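PDB 1O4S: aspartate aminotransferase from Thermotoga maritima, which catalyses the pyridoxal-phosphate-dependent transfer of the amino group of L-aspartate to 2-oxoglutarate, giving oxaloacetate and L-glutamate. Local coordinates for residues 27-32 / 340-345; 51-56 / 299-304; 159-164 / 187-192; 328-333 / 358-363; 348-353 / 376-381. All coordinates share one frame; numbering follows the deposited sequence.

Contact 1 of 5, residues 27-32 / 340-345; sequences MELDAK and FCERLL
Cys341 is the first residue of 340-345 to meet helix 27-38, its CB lying 4.0 Å from CD1 of Leu29. The two helical segments run nearly parallel, 3° between their directions, with axes 10.8 Å apart. At Glu342 the other branch of Leu29 takes over: CD2 rests 3.9 Å from the Glu342 CA and equally near its CG, the two side chains crossing at about a right angle. Beyond CG the Glu342 chain is extended and carries the carboxylate past Leu29 to Lys32, whose chain bends at its last torsion (chi4 86°) and brings NZ to 3.7 Å from OE2 of Glu342, a long salt bridge at the edge of an apolar interface. Leu345, one turn after Cys341, holds CG anti to its N (chi1 -177°) and sends CD2 across to within 3.6 Å of the Lys32 CB, also covering the carbonyl oxygen of Leu29. Leu29 and Cys341 both rest on Pro354 of strand 350-354, while Leu344 packs on Val350 and Leu352 of that strand and on Ile382 and Phe385 of helix 372-386, so that helix 337-348 has helix 27-38 on one flank and strand 350-354 with helix 372-386 on another.

Contact 2 of 5, residues 51-56 / 299-304; sequences PDFPTP and VQTFKE
Both oxygens of the Asp52 carboxylate are hydrogen-bonded, OD2 in a salt bridge with Arg305 of helix 296-315, and OD1 also lies 3.7 Å from CZ of Phe302, the planes of carboxylate and ring 85° apart. Segment 51-56 belongs to the loop joining strand 44-45 to helix 57-68 in this class I aminotransferase, close to the cofactor; Pro51 is about 4 Å, side chain to side chain, from Lys246, the cofactor-binding lysine, not linked to it here. With CG of Asp52 set between its backbone N and carbonyl carbon (chi1 58°), the acid turns back to the helix. Arg305 also makes a cation-pi contact with Phe302, so acid, guanidinium and ring form one group. CB of Pro51 is 4.0 Å from the Phe302 CZ. Phe53 and Phe302 reach past one another from their two backbones, CE2 to CE2 4.1 Å. Lys73 of the second subunit donates a hydrogen bond to the Pro51 carbonyl, placing the loop at the dimer interface. Thr301 gives its hydroxyl to the Tyr297 carbonyl of its own helix and presents its carbon atoms to the rim of the Phe53 ring, where the Thr301 CB lies 3.7 Å from CZ of Phe53.

Contact 3 of 5, residues 159-164 / 187-192; sequences NFQPSL and TGVVYR
Two loops of the large, cofactor-binding domain, leading from strand 148-153 to helix 164-170 and from strand 175-180 to helix 193-206, meet here. Gln161 joins them by its amide: NE2 donates to the Val190 carbonyl oxygen at 3.3 Å, the acceptor near the amide plane but the donor above the carbonyl plane, and OE1 receives a weak bond from the Arg192 N at 3.4 Å. A bend about CB-CG (chi2 -65°) folds the chain onto the other loop. A leucine here would probably leave the Val190 carbonyl and Arg192 N without these partners. Apolar contacts add to the tie. CG2 of Thr187 sits over one face of the Phe160 ring, 3.8 Å from its centroid, while the Thr187 hydroxyl accepts from the Val189 N in an ST turn and bonds to Asn184. Pro162 covers a face of Tyr191, its CD 3.8 Å from the ring centroid. A water links the two loops, 2.8 Å from the Phe160 O, to which it donates, and 2.6 Å from the Tyr191 OH.

Contact 4 of 5, residues 328-333 / 358-363; sequences YLFFKV and FLKPGF. With SO4 (sulfate ion), chain L.
The carbonyl oxygen of Gly362 is gripped by two donors from opposite faces of its plane: the Val333 N at 3.1 Å, in a nearly straight bond (168°), and the Lys332 NZ at 3.2 Å. Bends at chi2 (97°) and chi4 (86°) curl the lysine back to that oxygen, and on the way its CD passes over one face of the Phe363 ring. Gly362 has positive phi, and a CB there would run into the Lys332 amine; its N is taken up by Asp337. The Lys360 amine donates to O1 of a sulfate at 2.8 Å, and also meets Glu153 and the Thr154 carbonyl; the sulfate, probably from the crystallisation liquor, is also held by the N atoms of Met156 and Ser157. Phe363 CB lies over a face of Phe330, 3.4 Å from its CE1, and the two rings are near parallel but slid apart. Cut back to an alanine, Phe363 would keep its CB on Phe330 but lose the ring, which would probably leave the Lys332 chain without the face it crosses. Phe358 completes the aromatic cluster and touches Arg365, an L-aspartate-binding residue by similarity. Lys332 and Phe363 form an antiparallel non-hydrogen-bonded pair, where strands 328-332 and 363-367 adjoin in the sheet of the small domain.

Contact 5 of 5, residues 348-353 / 376-381; sequences KKVALV and TEALDR
Arg381 supplies the polar side of this contact. Its NH1 approaches the Lys348 carbonyl oxygen at 2.8 Å, but the bond is bent to 120° at the hydrogen and counts as weak; the same nitrogen also bonds to the Asp42 carbonyl. A firmer ionic partner comes from one turn earlier in its own helix: Glu377 takes the Arg381 NE on OE2 at 3.1 Å, and meets NH2 with OE1 at 2.6 Å. The salt bridge fixes the rotation of the guanidinium group. Apolar contact comes from the stem of the arginine. Extended from CG to NE, the stem crosses Val350 at a slant, and CG2 of Val350 touches the Arg381 CD at 3.6 Å, while its CG1 packs on the Ala378 CB at 4.2 Å. The aliphatic part of Lys348 runs past the Arg381 carbonyl, and its CB meets the arginine CB at 4.0 Å. Ile44 touches Glu377, Ala378 and Arg381, so helix 372-386 packs against neighbouring strands 44-45 and 350-354, in the alpha/beta layering of the small domain.

How the contacts relate
Contacts 1, 4 and 5 hang together: contact 1 shares helix 337-348 with the start of contact 5, and contacts 4 and 5 reach the same four-stranded sheet. Contact 3 lies in the other domain yet touches contact 4, where Phe160 and Thr187 meet Phe330. Contact 2 stands apart, about 7 Å from contact 4 at the nearest atoms, and is the one reached by the second subunit. Contacts 1, 3 and 4 are largely buried, while 2 and 5 are partly open. Leucines dominate contact 1, aromatics line contacts 2 and 4, the latter with a doubly held carbonyl, one glutamine amide and CH-pi packing mark contact 3, and an arginine contact 5.

Contact 1 of 5, residues 27-32 / 340-345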
# COMPACT_ATOMS: atom_id res chain seq x y z
N MET B 27 18.11 -3.52 12.30
CA MET B 27 17.73 -4.88 11.86
C MET B 27 18.58 -5.98 12.53
O MET B 27 18.09 -7.08 12.78
CB MET B 27 17.81 -5.01 10.32
CG MET B 27 16.42 -4.85 9.61
SD MET B 27 16.48 -4.41 7.78
CE MET B 27 14.64 -4.11 7.46
N GLU B 28 19.83 -5.66 12.82
CA GLU B 28 20.73 -6.61 13.47
C GLU B 28 20.38 -6.74 14.98
O GLU B 28 20.35 -7.84 15.52
CB GLU B 28 22.20 -6.20 13.27
CG GLU B 28 22.63 -6.04 11.80
CD GLU B 28 22.47 -4.61 11.22
OE1 GLU B 28 21.95 -3.70 11.93
OE2 GLU B 28 22.87 -4.38 10.04
N LEU B 29 20.07 -5.61 15.62
CA LEU B 29 19.69 -5.60 17.05
C LEU B 29 18.38 -6.34 17.34
O LEU B 29 18.26 -6.98 18.37
CB LEU B 29 19.64 -4.17 17.61
CG LEU B 29 21.01 -3.66 18.08
CD1 LEU B 29 21.02 -2.17 18.18
CD2 LEU B 29 21.43 -4.27 19.43
N ASP B 30 17.41 -6.26 16.42
CA ASP B 30 16.14 -7.00 16.55
C ASP B 30 16.33 -8.51 16.41
O ASP B 30 15.72 -9.29 17.15
CB ASP B 30 15.13 -6.52 15.50
CG ASP B 30 14.72 -5.07 15.70
OD1 ASP B 30 14.39 -4.42 14.67
OD2 ASP B 30 14.70 -4.50 16.83
N ALA B 31 17.19 -8.89 15.47
CA ALA B 31 17.60 -10.28 15.26
C ALA B 31 18.34 -10.81 16.49
O ALA B 31 18.15 -11.96 16.88
CB ALA B 31 18.48 -10.40 14.02
N LYS B 32 19.16 -9.96 17.09
CA LYS B 32 19.87 -10.30 18.31
C LYS B 32 18.89 -10.54 19.49
O LYS B 32 19.02 -11.53 20.21
CB LYS B 32 20.90 -9.22 18.65
CG LYS B 32 22.10 -9.16 17.68
CD LYS B 32 23.29 -8.42 18.29
CE LYS B 32 24.33 -7.98 17.26
NZ LYS B 32 23.97 -6.66 16.67
N PHE B 340 26.30 0.81 23.08
CA PHE B 340 25.52 0.85 24.31
C PHE B 340 24.38 -0.18 24.27
O PHE B 340 24.16 -0.92 25.23
CB PHE B 340 24.95 2.25 24.57
CG PHE B 340 24.23 2.39 25.91
CD1 PHE B 340 24.86 2.98 26.99
CD2 PHE B 340 22.91 1.93 26.07
CE1 PHE B 340 24.21 3.13 28.23
CE2 PHE B 340 22.26 2.06 27.30
CZ PHE B 340 22.90 2.67 28.38
N CYS B 341 23.67 -0.22 23.15
CA CYS B 341 22.49 -1.07 23.01
C CYS B 341 22.85 -2.53 22.80
O CYS B 341 22.11 -3.42 23.25
CB CYS B 341 21.63 -0.60 21.85
SG CYS B 341 20.85 0.98 22.18
N GLU B 342 23.98 -2.78 22.12
CA GLU B 342 24.47 -4.14 21.87
C GLU B 342 24.84 -4.81 23.20
O GLU B 342 24.50 -5.96 23.44
CB GLU B 342 25.70 -4.13 20.93
CG GLU B 342 25.35 -3.97 19.45
CD GLU B 342 26.57 -3.90 18.52
OE1 GLU B 342 27.74 -3.86 19.00
OE2 GLU B 342 26.36 -3.88 17.27
N ARG B 343 25.50 -4.05 24.06
CA ARG B 343 26.02 -4.55 25.32
C ARG B 343 24.93 -4.73 26.35
O ARG B 343 24.93 -5.70 27.08
CB ARG B 343 27.05 -3.57 25.86
CG ARG B 343 28.31 -3.49 25.02
CD ARG B 343 29.32 -2.43 25.46
NE ARG B 343 30.24 -2.15 24.34
CZ ARG B 343 31.48 -2.63 24.20
NH1 ARG B 343 32.04 -3.42 25.13
NH2 ARG B 343 32.19 -2.29 23.12
N LEU B 344 24.01 -3.78 26.41
CA LEU B 344 22.90 -3.84 27.33
C LEU B 344 22.04 -5.04 26.96
O LEU B 344 21.58 -5.78 27.83
CB LEU B 344 22.08 -2.54 27.28
CG LEU B 344 20.86 -2.45 28.21
CD1 LEU B 344 21.27 -2.20 29.63
CD2 LEU B 344 19.96 -1.35 27.74
N LEU B 345 21.83 -5.25 25.67
CA LEU B 345 21.13 -6.44 25.23
C LEU B 345 21.85 -7.72 25.62
O LEU B 345 21.25 -8.61 26.19
CB LEU B 345 20.88 -6.42 23.73
CG LEU B 345 20.09 -7.62 23.18
CD1 LEU B 345 18.68 -7.74 23.82
CD2 LEU B 345 19.99 -7.53 21.68

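Contact 2 of 5, residues 51-56 / 299-304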
# COMPACT_ATOMS: atom_id res chain seq x y z
N PRO B 51 1.46 0.32 20.62
CA PRO B 51 0.91 0.09 21.95
C PRO B 51 0.71 -1.39 22.25
O PRO B 51 0.49 -2.22 21.36
CB PRO B 51 -0.41 0.90 21.95
CG PRO B 51 -0.27 1.84 20.80
CD PRO B 51 0.54 1.12 19.78
N ASP B 52 0.82 -1.73 23.51
CA ASP B 52 0.64 -3.11 23.97
C ASP B 52 -0.82 -3.36 24.41
O ASP B 52 -1.07 -3.99 25.43
CB ASP B 52 1.61 -3.40 25.12
CG ASP B 52 1.43 -2.44 26.30
OD1 ASP B 52 1.27 -1.23 26.09
OD2 ASP B 52 1.47 -2.81 27.49
N PHE B 53 -1.77 -2.77 23.72
CA PHE B 53 -3.16 -2.93 24.07
C PHE B 53 -3.76 -3.69 22.88
O PHE B 53 -3.23 -3.65 21.77
CB PHE B 53 -3.85 -1.57 24.26
CG PHE B 53 -3.67 -0.99 25.63
CD1 PHE B 53 -4.75 -0.82 26.48
CD2 PHE B 53 -2.42 -0.59 26.08
CE1 PHE B 53 -4.57 -0.28 27.77
CE2 PHE B 53 -2.24 -0.06 27.35
CZ PHE B 53 -3.32 0.10 28.18
N PRO B 54 -4.86 -4.40 23.10
CA PRO B 54 -5.55 -5.06 21.99
C PRO B 54 -6.30 -4.02 21.23
O PRO B 54 -6.46 -2.90 21.70
CB PRO B 54 -6.52 -6.05 22.70
CG PRO B 54 -6.71 -5.52 24.11
CD PRO B 54 -5.52 -4.63 24.40
N THR B 55 -6.77 -4.41 20.06
CA THR B 55 -7.84 -3.69 19.38
C THR B 55 -9.04 -3.59 20.31
O THR B 55 -9.43 -4.58 20.91
CB THR B 55 -8.25 -4.46 18.13
OG1 THR B 55 -7.15 -4.50 17.22
CG2 THR B 55 -9.38 -3.76 17.42
N PRO B 56 -9.65 -2.42 20.48
CA PRO B 56 -10.81 -2.31 21.36
C PRO B 56 -11.90 -3.28 20.98
O PRO B 56 -12.20 -3.43 19.81
CB PRO B 56 -11.26 -0.87 21.16
CG PRO B 56 -10.02 -0.15 20.82
CD PRO B 56 -9.29 -1.11 19.92
N VAL B 299 -4.64 5.88 27.42
CA VAL B 299 -3.83 7.09 27.52
C VAL B 299 -3.40 7.28 28.98
O VAL B 299 -2.25 7.67 29.26
CB VAL B 299 -4.63 8.33 27.02
CG1 VAL B 299 -3.89 9.63 27.39
CG2 VAL B 299 -4.88 8.26 25.50
N GLN B 300 -4.29 6.99 29.93
CA GLN B 300 -3.96 7.19 31.35
C GLN B 300 -2.95 6.16 31.81
O GLN B 300 -2.08 6.46 32.63
CB GLN B 300 -5.20 7.13 32.24
CG GLN B 300 -4.93 7.19 33.78
CD GLN B 300 -4.29 8.52 34.29
OE1 GLN B 300 -3.69 8.54 35.39
NE2 GLN B 300 -4.43 9.62 33.52
N THR B 301 -3.09 4.94 31.30
CA THR B 301 -2.10 3.90 31.55
C THR B 301 -0.70 4.34 31.05
O THR B 301 0.28 4.18 31.76
CB THR B 301 -2.50 2.60 30.85
OG1 THR B 301 -3.76 2.11 31.37
CG2 THR B 301 -1.45 1.54 31.15
N PHE B 302 -0.62 4.90 29.84
CA PHE B 302 0.64 5.40 29.31
C PHE B 302 1.17 6.62 30.09
O PHE B 302 2.38 6.74 30.30
CB PHE B 302 0.53 5.74 27.82
CG PHE B 302 0.81 4.57 26.91
CD1 PHE B 302 2.11 4.18 26.66
CD2 PHE B 302 -0.21 3.84 26.35
CE1 PHE B 302 2.37 3.09 25.83
CE2 PHE B 302 0.05 2.78 25.50
CZ PHE B 302 1.35 2.40 25.25
N LYS B 303 0.28 7.49 30.53
CA LYS B 303 0.67 8.67 31.34
C LYS B 303 1.37 8.22 32.62
O LYS B 303 2.39 8.77 32.98
CB LYS B 303 -0.55 9.52 31.69
CG LYS B 303 -0.26 10.84 32.44
CD LYS B 303 -1.52 11.72 32.47
CE LYS B 303 -1.24 13.06 33.11
NZ LYS B 303 -2.48 13.85 33.48
N GLU B 304 0.83 7.22 33.29
CA GLU B 304 1.40 6.78 34.53
C GLU B 304 2.69 5.97 34.36
O GLU B 304 3.56 6.00 35.24
CB GLU B 304 0.34 6.11 35.41
CG GLU B 304 0.21 4.61 35.35
CD GLU B 304 -0.71 4.11 36.45
OE1 GLU B 304 -1.52 4.96 36.96
OE2 GLU B 304 -0.64 2.89 36.81

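Contact 3 of 5, residues 159-164 / 187-192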
# COMPACT_ATOMS: atom_id res chain seq x y z
N ASN B 159 15.42 21.47 24.33
CA ASN B 159 14.24 20.61 24.50
C ASN B 159 13.75 20.01 23.18
O ASN B 159 12.56 19.75 22.99
CB ASN B 159 13.09 21.37 25.20
CG ASN B 159 13.46 21.91 26.59
OD1 ASN B 159 13.05 23.02 26.95
ND2 ASN B 159 14.22 21.13 27.37
N PHE B 160 14.70 19.79 22.27
CA PHE B 160 14.45 19.35 20.90
C PHE B 160 13.43 20.21 20.13
O PHE B 160 12.72 19.71 19.26
CB PHE B 160 14.05 17.87 20.89
CG PHE B 160 15.15 16.96 21.32
CD1 PHE B 160 15.03 16.19 22.47
CD2 PHE B 160 16.32 16.86 20.58
CE1 PHE B 160 16.05 15.31 22.85
CE2 PHE B 160 17.34 15.99 20.96
CZ PHE B 160 17.20 15.21 22.11
N GLN B 161 13.40 21.50 20.45
CA GLN B 161 12.52 22.44 19.77
C GLN B 161 13.24 23.03 18.56
O GLN B 161 14.38 23.50 18.68
CB GLN B 161 12.06 23.57 20.70
CG GLN B 161 11.29 23.11 21.93
CD GLN B 161 9.95 22.46 21.58
OE1 GLN B 161 9.27 22.93 20.66
NE2 GLN B 161 9.58 21.41 22.30
N PRO B 162 12.61 22.95 17.40
CA PRO B 162 13.17 23.54 16.18
C PRO B 162 13.14 25.07 16.22
O PRO B 162 12.26 25.69 16.84
CB PRO B 162 12.27 23.00 15.09
CG PRO B 162 11.04 22.56 15.76
CD PRO B 162 11.32 22.30 17.15
N SER B 163 14.13 25.65 15.56
CA SER B 163 14.32 27.09 15.51
C SER B 163 13.69 27.62 14.22
O SER B 163 14.11 27.26 13.12
CB SER B 163 15.80 27.40 15.60
OG SER B 163 16.04 28.75 15.28
N LEU B 164 12.65 28.43 14.37
CA LEU B 164 11.89 28.96 13.25
C LEU B 164 12.77 29.89 12.42
O LEU B 164 12.72 29.94 11.18
CB LEU B 164 10.73 29.75 13.79
CG LEU B 164 9.70 30.32 12.82
CD1 LEU B 164 8.92 29.18 12.19
CD2 LEU B 164 8.78 31.31 13.58
N THR B 187 11.49 11.46 20.54
CA THR B 187 11.79 12.23 21.74
C THR B 187 10.61 12.39 22.67
O THR B 187 10.79 12.67 23.83
CB THR B 187 12.32 13.63 21.42
OG1 THR B 187 11.33 14.39 20.71
CG2 THR B 187 13.57 13.59 20.53
N GLY B 188 9.40 12.26 22.14
CA GLY B 188 8.21 12.55 22.88
C GLY B 188 7.90 14.00 23.10
O GLY B 188 7.00 14.28 23.86
N VAL B 189 8.62 14.92 22.47
CA VAL B 189 8.31 16.33 22.66
C VAL B 189 7.13 16.74 21.80
O VAL B 189 6.77 16.08 20.82
CB VAL B 189 9.50 17.29 22.41
CG1 VAL B 189 10.69 16.90 23.28
CG2 VAL B 189 9.86 17.38 20.90
N VAL B 190 6.56 17.87 22.19
CA VAL B 190 5.43 18.48 21.55
C VAL B 190 5.90 19.89 21.18
O VAL B 190 6.43 20.62 22.00
CB VAL B 190 4.28 18.49 22.55
CG1 VAL B 190 3.40 19.70 22.40
CG2 VAL B 190 3.47 17.21 22.51
N TYR B 191 5.71 20.27 19.93
CA TYR B 191 6.18 21.55 19.43
C TYR B 191 5.33 22.71 19.94
O TYR B 191 4.11 22.61 20.02
CB TYR B 191 6.22 21.54 17.90
CG TYR B 191 7.33 20.72 17.27
CD1 TYR B 191 8.32 20.09 18.04
CD2 TYR B 191 7.41 20.59 15.88
CE1 TYR B 191 9.36 19.34 17.43
CE2 TYR B 191 8.45 19.85 15.26
CZ TYR B 191 9.41 19.23 16.05
OH TYR B 191 10.44 18.53 15.47
N ARG B 192 6.01 23.83 20.23
CA ARG B 192 5.45 24.99 20.87
C ARG B 192 4.53 25.69 19.89
O ARG B 192 4.75 25.66 18.68
CB ARG B 192 6.58 25.97 21.29
CG ARG B 192 7.59 25.44 22.35
CD ARG B 192 7.09 25.51 23.85
NE ARG B 192 7.48 26.75 24.56
CZ ARG B 192 7.15 27.05 25.83
NH1 ARG B 192 6.40 26.23 26.58
NH2 ARG B 192 7.56 28.19 26.37
O HOH W 1 12.46 17.94 17.05

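Contact 4 of 5, residues 328-333 / 358-363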
# COMPACT_ATOMS: atom_id res chain seq x y z
N TYR B 328 7.69 7.17 23.95
CA TYR B 328 9.16 7.10 23.90
C TYR B 328 9.84 8.07 24.88
O TYR B 328 9.33 9.14 25.25
CB TYR B 328 9.65 7.39 22.49
CG TYR B 328 8.84 6.70 21.46
CD1 TYR B 328 8.96 5.33 21.28
CD2 TYR B 328 7.90 7.39 20.71
CE1 TYR B 328 8.19 4.67 20.37
CE2 TYR B 328 7.13 6.74 19.77
CZ TYR B 328 7.28 5.36 19.61
OH TYR B 328 6.55 4.66 18.66
N LEU B 329 11.02 7.64 25.30
CA LEU B 329 11.91 8.45 26.09
C LEU B 329 13.29 8.34 25.43
O LEU B 329 13.82 7.24 25.23
CB LEU B 329 11.90 7.97 27.55
CG LEU B 329 12.52 8.98 28.51
CD1 LEU B 329 11.80 9.01 29.85
CD2 LEU B 329 13.99 8.71 28.69
N PHE B 330 13.86 9.50 25.07
CA PHE B 330 15.11 9.55 24.32
C PHE B 330 16.23 10.06 25.26
O PHE B 330 16.38 11.26 25.46
CB PHE B 330 14.92 10.46 23.11
CG PHE B 330 15.86 10.20 21.96
CD1 PHE B 330 16.63 11.22 21.44
CD2 PHE B 330 15.94 8.94 21.37
CE1 PHE B 330 17.48 10.98 20.38
CE2 PHE B 330 16.76 8.69 20.32
CZ PHE B 330 17.54 9.71 19.82
N PHE B 331 17.00 9.15 25.84
CA PHE B 331 17.99 9.60 26.84
C PHE B 331 19.43 9.55 26.36
O PHE B 331 19.73 8.94 25.35
CB PHE B 331 17.78 8.92 28.20
CG PHE B 331 18.07 7.42 28.25
CD1 PHE B 331 17.04 6.49 28.07
CD2 PHE B 331 19.33 6.95 28.60
CE1 PHE B 331 17.28 5.11 28.19
CE2 PHE B 331 19.59 5.57 28.71
CZ PHE B 331 18.56 4.65 28.51
N LYS B 332 20.29 10.24 27.10
CA LYS B 332 21.69 10.45 26.72
C LYS B 332 22.55 9.33 27.31
O LYS B 332 22.43 8.98 28.48
CB LYS B 332 22.13 11.82 27.23
CG LYS B 332 23.50 12.31 26.74
CD LYS B 332 23.41 13.28 25.54
CE LYS B 332 24.82 13.63 25.02
NZ LYS B 332 25.34 12.62 24.03
N VAL B 333 23.38 8.76 26.45
CA VAL B 333 24.32 7.72 26.86
C VAL B 333 25.76 8.20 26.62
O VAL B 333 26.01 9.05 25.76
CB VAL B 333 24.04 6.37 26.11
CG1 VAL B 333 22.69 5.80 26.51
CG2 VAL B 333 24.13 6.52 24.58
N PHE B 358 17.87 7.43 14.42
CA PHE B 358 17.07 8.64 14.28
C PHE B 358 17.93 9.87 13.93
O PHE B 358 17.50 11.03 14.09
CB PHE B 358 16.31 8.85 15.58
CG PHE B 358 15.56 7.62 16.05
CD1 PHE B 358 14.29 7.33 15.55
CD2 PHE B 358 16.13 6.73 16.97
CE1 PHE B 358 13.56 6.17 16.00
CE2 PHE B 358 15.44 5.58 17.41
CZ PHE B 358 14.14 5.31 16.90
N LEU B 359 19.15 9.61 13.46
CA LEU B 359 20.17 10.61 13.13
C LEU B 359 20.61 11.48 14.31
O LEU B 359 21.02 12.62 14.11
CB LEU B 359 19.72 11.49 11.96
CG LEU B 359 19.23 10.71 10.74
CD1 LEU B 359 18.96 11.63 9.54
CD2 LEU B 359 20.22 9.59 10.40
N LYS B 360 20.55 10.93 15.51
CA LYS B 360 21.00 11.63 16.71
C LYS B 360 21.82 10.68 17.59
O LYS B 360 21.29 10.12 18.57
CB LYS B 360 19.83 12.21 17.50
CG LYS B 360 20.28 13.15 18.62
CD LYS B 360 20.56 14.54 18.10
CE LYS B 360 21.11 15.41 19.22
NZ LYS B 360 21.19 16.83 18.83
N PRO B 361 23.09 10.51 17.24
CA PRO B 361 24.01 9.67 18.01
C PRO B 361 24.21 10.13 19.46
O PRO B 361 23.98 11.28 19.80
CB PRO B 361 25.33 9.77 17.22
CG PRO B 361 24.89 10.18 15.81
CD PRO B 361 23.74 11.10 16.05
N GLY B 362 24.63 9.21 20.32
CA GLY B 362 24.82 9.50 21.72
C GLY B 362 23.54 9.51 22.53
O GLY B 362 23.52 10.01 23.66
N PHE B 363 22.48 8.97 21.96
CA PHE B 363 21.18 8.86 22.62
C PHE B 363 20.65 7.46 22.38
O PHE B 363 21.10 6.74 21.49
CB PHE B 363 20.19 9.87 22.04
CG PHE B 363 20.41 11.28 22.52
CD1 PHE B 363 21.28 12.14 21.83
CD2 PHE B 363 19.73 11.77 23.63
CE1 PHE B 363 21.48 13.46 22.25
CE2 PHE B 363 19.91 13.08 24.07
CZ PHE B 363 20.80 13.94 23.39
S SO4 L . 22.42 17.77 22.50
O1 SO4 L . 21.36 17.25 21.64
O2 SO4 L . 23.04 16.67 23.27
O3 SO4 L . 23.43 18.33 21.60
O4 SO4 L . 21.90 18.84 23.36

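Contact 5 of 5, residues 348-353 / 376-381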
# COMPACT_ATOMS: atom_id res chain seq x y z
N LYS B 348 22.41 -7.59 29.88
CA LYS B 348 21.23 -7.37 30.73
C LYS B 348 19.93 -7.83 30.09
O LYS B 348 18.91 -7.85 30.75
CB LYS B 348 21.09 -5.87 31.10
CG LYS B 348 22.18 -5.30 32.02
CD LYS B 348 22.38 -6.11 33.30
CE LYS B 348 23.45 -5.49 34.15
NZ LYS B 348 23.54 -6.16 35.46
N LYS B 349 19.99 -8.22 28.81
CA LYS B 349 18.82 -8.67 28.05
C LYS B 349 17.69 -7.63 28.11
O LYS B 349 16.50 -7.98 28.27
CB LYS B 349 18.35 -10.07 28.47
CG LYS B 349 19.43 -11.00 29.04
CD LYS B 349 20.33 -11.61 28.00
CE LYS B 349 21.27 -12.64 28.63
NZ LYS B 349 22.54 -12.07 29.19
N VAL B 350 18.09 -6.37 27.97
CA VAL B 350 17.18 -5.26 27.70
C VAL B 350 17.48 -4.69 26.33
O VAL B 350 18.63 -4.35 26.01
CB VAL B 350 17.27 -4.13 28.75
CG1 VAL B 350 16.25 -3.02 28.43
CG2 VAL B 350 17.08 -4.68 30.15
N ALA B 351 16.42 -4.57 25.53
CA ALA B 351 16.50 -4.03 24.18
C ALA B 351 16.02 -2.57 24.06
O ALA B 351 14.86 -2.24 24.32
CB ALA B 351 15.74 -4.92 23.23
N LEU B 352 16.96 -1.70 23.65
CA LEU B 352 16.68 -0.31 23.29
C LEU B 352 17.11 -0.04 21.84
O LEU B 352 17.77 -0.85 21.19
CB LEU B 352 17.37 0.66 24.24
CG LEU B 352 17.17 0.44 25.75
CD1 LEU B 352 18.14 1.25 26.60
CD2 LEU B 352 15.78 0.75 26.15
N VAL B 353 16.70 1.11 21.32
CA VAL B 353 16.99 1.47 19.96
C VAL B 353 18.09 2.56 19.95
O VAL B 353 17.92 3.59 20.56
CB VAL B 353 15.76 2.02 19.25
CG1 VAL B 353 16.07 2.27 17.79
CG2 VAL B 353 14.57 1.04 19.41
N THR B 376 9.99 -1.71 35.55
CA THR B 376 10.71 -1.64 36.81
C THR B 376 11.92 -2.54 36.76
O THR B 376 13.00 -2.15 37.22
CB THR B 376 9.82 -2.06 37.99
OG1 THR B 376 8.74 -1.15 38.13
CG2 THR B 376 10.59 -1.90 39.31
N GLU B 377 11.73 -3.75 36.27
CA GLU B 377 12.81 -4.71 36.16
C GLU B 377 13.84 -4.20 35.15
O GLU B 377 15.03 -4.33 35.40
CB GLU B 377 12.32 -6.10 35.73
CG GLU B 377 12.92 -7.24 36.54
CD GLU B 377 14.11 -7.92 35.90
OE1 GLU B 377 13.87 -8.51 34.82
OE2 GLU B 377 15.25 -7.92 36.50
N ALA B 378 13.40 -3.64 34.02
CA ALA B 378 14.33 -3.16 33.00
C ALA B 378 15.14 -2.00 33.54
O ALA B 378 16.35 -1.95 33.34
CB ALA B 378 13.61 -2.76 31.72
N LEU B 379 14.48 -1.08 34.24
CA LEU B 379 15.12 0.12 34.77
C LEU B 379 16.11 -0.20 35.87
O LEU B 379 17.12 0.51 36.03
CB LEU B 379 14.09 1.14 35.24
CG LEU B 379 13.45 1.86 34.06
CD1 LEU B 379 12.10 2.51 34.42
CD2 LEU B 379 14.41 2.89 33.49
N ASP B 380 15.81 -1.28 36.60
CA ASP B 380 16.74 -1.93 37.54
C ASP B 380 18.00 -2.37 36.83
O ASP B 380 19.11 -2.07 37.28
CB ASP B 380 16.10 -3.20 38.14
CG ASP B 380 15.34 -2.96 39.41
OD1 ASP B 380 14.66 -3.90 39.90
OD2 ASP B 380 15.38 -1.87 40.02
N ARG B 381 17.83 -3.12 35.74
CA ARG B 381 18.96 -3.69 35.01
C ARG B 381 19.79 -2.60 34.37
O ARG B 381 21.02 -2.66 34.37
CB ARG B 381 18.49 -4.64 33.92
CG ARG B 381 17.79 -5.90 34.40
CD ARG B 381 17.08 -6.55 33.25
NE ARG B 381 16.39 -7.79 33.59
CZ ARG B 381 16.01 -8.70 32.69
NH1 ARG B 381 16.28 -8.53 31.40
NH2 ARG B 381 15.36 -9.78 33.10